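Local coordinates for uncharacterized protein (Clostridium sporogenes, PDB 4Q0Y) that is of unknown function but adopts a hot-dog, thioesterase-like fold, in which an antiparallel sheet packs against a helix, at residues Tyr70-Asn75 with Leu91-Gly96. Residues are numbered along the deposited sequence; the frame is centred on the assembly and turned at random.
Sequences YHIQPN and LYILVG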
loop_
_atom_site.group_PDB
_atom_site.type_symbol
_atom_site.label_atom_id
_atom_site.label_comp_id
_atom_site.label_asym_id
_atom_site.label_seq_id
_atom_site.Cartn_x
_atom_site.Cartn_y
_atom_site.Cartn_z
ATOM N N TYR B 70 -21.367 -4.508 -2.350
ATOM C CA TYR B 70 -21.252 -4.262 -3.789
ATOM C C TYR B 70 -20.609 -5.428 -4.507
ATOM O O TYR B 70 -19.915 -6.258 -3.905
ATOM C CB TYR B 70 -20.400 -3.032 -4.034
ATOM C CG TYR B 70 -20.969 -1.724 -3.553
ATOM C CD1 TYR B 70 -22.166 -1.221 -4.079
ATOM C CD2 TYR B 70 -20.269 -0.931 -2.621
ATOM C CE1 TYR B 70 -22.683 -0.017 -3.657
ATOM C CE2 TYR B 70 -20.773 0.303 -2.199
ATOM C CZ TYR B 70 -21.986 0.745 -2.699
ATOM O OH TYR B 70 -22.521 1.950 -2.306
ATOM N N HIS B 71 -20.888 -5.517 -5.813
ATOM C CA HIS B 71 -20.075 -6.299 -6.726
ATOM C C HIS B 71 -19.175 -5.283 -7.372
ATOM O O HIS B 71 -19.651 -4.245 -7.804
ATOM C CB HIS B 71 -20.935 -7.011 -7.754
ATOM C CG HIS B 71 -21.674 -8.184 -7.195
ATOM N ND1 HIS B 71 -22.249 -9.147 -7.993
ATOM C CD2 HIS B 71 -21.933 -8.555 -5.921
ATOM C CE1 HIS B 71 -22.839 -10.053 -7.244
ATOM N NE2 HIS B 71 -22.649 -9.732 -5.984
ATOM N N ILE B 72 -17.874 -5.583 -7.411
ATOM C CA ILE B 72 -16.884 -4.658 -7.907
ATOM C C ILE B 72 -15.926 -5.309 -8.889
ATOM O O ILE B 72 -15.594 -6.500 -8.793
ATOM C CB ILE B 72 -16.084 -3.971 -6.761
ATOM C CG1 ILE B 72 -15.273 -5.002 -5.941
ATOM C CG2 ILE B 72 -17.028 -3.197 -5.859
ATOM C CD1 ILE B 72 -14.331 -4.370 -4.931
ATOM N N GLN B 73 -15.487 -4.481 -9.845
ATOM C CA GLN B 73 -14.539 -4.865 -10.883
ATOM C C GLN B 73 -13.388 -3.874 -10.832
ATOM O O GLN B 73 -13.462 -2.815 -11.479
ATOM C CB GLN B 73 -15.205 -4.882 -12.255
ATOM C CG GLN B 73 -14.261 -5.292 -13.394
ATOM C CD GLN B 73 -14.914 -5.163 -14.758
ATOM O OE1 GLN B 73 -16.091 -5.516 -14.947
ATOM N NE2 GLN B 73 -14.170 -4.630 -15.709
ATOM N N PRO B 74 -12.329 -4.198 -10.068
ATOM C CA PRO B 74 -11.115 -3.392 -10.141
ATOM C C PRO B 74 -10.409 -3.655 -11.461
ATOM O O PRO B 74 -10.205 -4.827 -11.833
ATOM C CB PRO B 74 -10.266 -3.887 -8.955
ATOM C CG PRO B 74 -10.767 -5.243 -8.666
ATOM C CD PRO B 74 -12.241 -5.212 -8.990
ATOM N N ASN B 75 -10.093 -2.576 -12.168
ATOM C CA ASN B 75 -9.396 -2.604 -13.430
ATOM C C ASN B 75 -7.963 -2.212 -13.149
ATOM O O ASN B 75 -7.707 -1.178 -12.529
ATOM C CB ASN B 75 -10.061 -1.641 -14.407
ATOM C CG ASN B 75 -11.472 -2.057 -14.707
ATOM O OD1 ASN B 75 -11.699 -3.158 -15.202
ATOM N ND2 ASN B 75 -12.429 -1.234 -14.328
ATOM N N LEU B 91 -15.268 -9.279 -8.045
ATOM C CA LEU B 91 -15.354 -9.524 -6.610
ATOM C C LEU B 91 -16.730 -9.195 -6.079
ATOM O O LEU B 91 -17.396 -8.293 -6.568
ATOM C CB LEU B 91 -14.330 -8.683 -5.870
ATOM C CG LEU B 91 -12.883 -8.696 -6.372
ATOM C CD1 LEU B 91 -12.081 -7.660 -5.605
ATOM C CD2 LEU B 91 -12.288 -10.079 -6.204
ATOM N N TYR B 92 -17.127 -9.915 -5.027
ATOM C CA TYR B 92 -18.244 -9.500 -4.151
ATOM C C TYR B 92 -17.590 -8.947 -2.900
ATOM O O TYR B 92 -16.691 -9.585 -2.341
ATOM C CB TYR B 92 -19.188 -10.664 -3.791
ATOM C CG TYR B 92 -19.519 -11.630 -4.935
ATOM C CD1 TYR B 92 -19.748 -11.174 -6.255
ATOM C CD2 TYR B 92 -19.678 -12.988 -4.682
ATOM C CE1 TYR B 92 -20.052 -12.054 -7.285
ATOM C CE2 TYR B 92 -19.987 -13.881 -5.709
ATOM C CZ TYR B 92 -20.166 -13.409 -7.006
ATOM O OH TYR B 92 -20.487 -14.274 -8.019
ATOM N N ILE B 93 -18.042 -7.780 -2.439
ATOM C CA ILE B 93 -17.458 -7.176 -1.239
ATOM C C ILE B 93 -18.552 -6.837 -0.241
ATOM O O ILE B 93 -19.591 -6.313 -0.635
ATOM C CB ILE B 93 -16.529 -5.984 -1.589
ATOM C CG1 ILE B 93 -15.679 -5.599 -0.390
ATOM C CG2 ILE B 93 -17.311 -4.782 -2.113
ATOM C CD1 ILE B 93 -14.393 -4.897 -0.769
ATOM N N LEU B 94 -18.317 -7.221 1.024
ATOM C CA LEU B 94 -19.238 -6.980 2.134
ATOM C C LEU B 94 -18.433 -6.239 3.185
ATOM O O LEU B 94 -17.502 -6.804 3.760
ATOM C CB LEU B 94 -19.744 -8.309 2.665
ATOM C CG LEU B 94 -20.514 -9.178 1.685
ATOM C CD1 LEU B 94 -20.717 -10.569 2.285
ATOM C CD2 LEU B 94 -21.837 -8.531 1.314
ATOM N N VAL B 95 -18.755 -4.966 3.404
ATOM C CA VAL B 95 -17.928 -4.065 4.218
ATOM C C VAL B 95 -18.638 -3.689 5.514
ATOM O O VAL B 95 -19.697 -3.052 5.469
ATOM C CB VAL B 95 -17.555 -2.761 3.467
ATOM C CG1 VAL B 95 -16.671 -1.841 4.318
ATOM C CG2 VAL B 95 -16.875 -3.064 2.143
ATOM N N GLY B 96 -18.028 -4.030 6.651
ATOM C CA GLY B 96 -18.467 -3.545 7.937
ATOM C C GLY B 96 -19.705 -4.178 8.517
ATOM O O GLY B 96 -20.796 -3.587 8.486
#
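Y70 and I93 open a run of three antiparallel pairs that ties the two strands of a beta hairpin, 68-80 and 83-95, together in the middle of the antiparallel sheet of the hot-dog, thioesterase-like fold. Both hydrogen-bonded pairs are closed rings of two bonds: I93 N reaches Y70 O at 2.8 Å, and Y70 N returns to I93 O. Two residues on, I72 N meets L91 O at 2.9 Å and L91 N gives back to I72 O. Between them, H71 CA lies 3.3 Å from L91 O in a CA-H...O contact.

The apolar layer is on the side of I72, L91 and I93, facing F39 of helix 33-44. With CG1 between its backbone N and carbonyl carbon (chi1 63°), I72 brings this branch to L91 CB at 3.8 Å and leaves CG2 to meet I93 CG2. P74 CG comes across L91 CD1 at 4.1 Å.

On the reverse face H71 and Y92, a non-hydrogen-bonded pair, run side by side as an offset stack, planes at 27°. The ring centroids are 4.2 Å apart. F16 meets the H71 ring edge-to-face, and Y92 OH hydrogen-bonds S107 OG. Y92 CD1 sits over the centre of the imidazole, 3.2 Å above its plane.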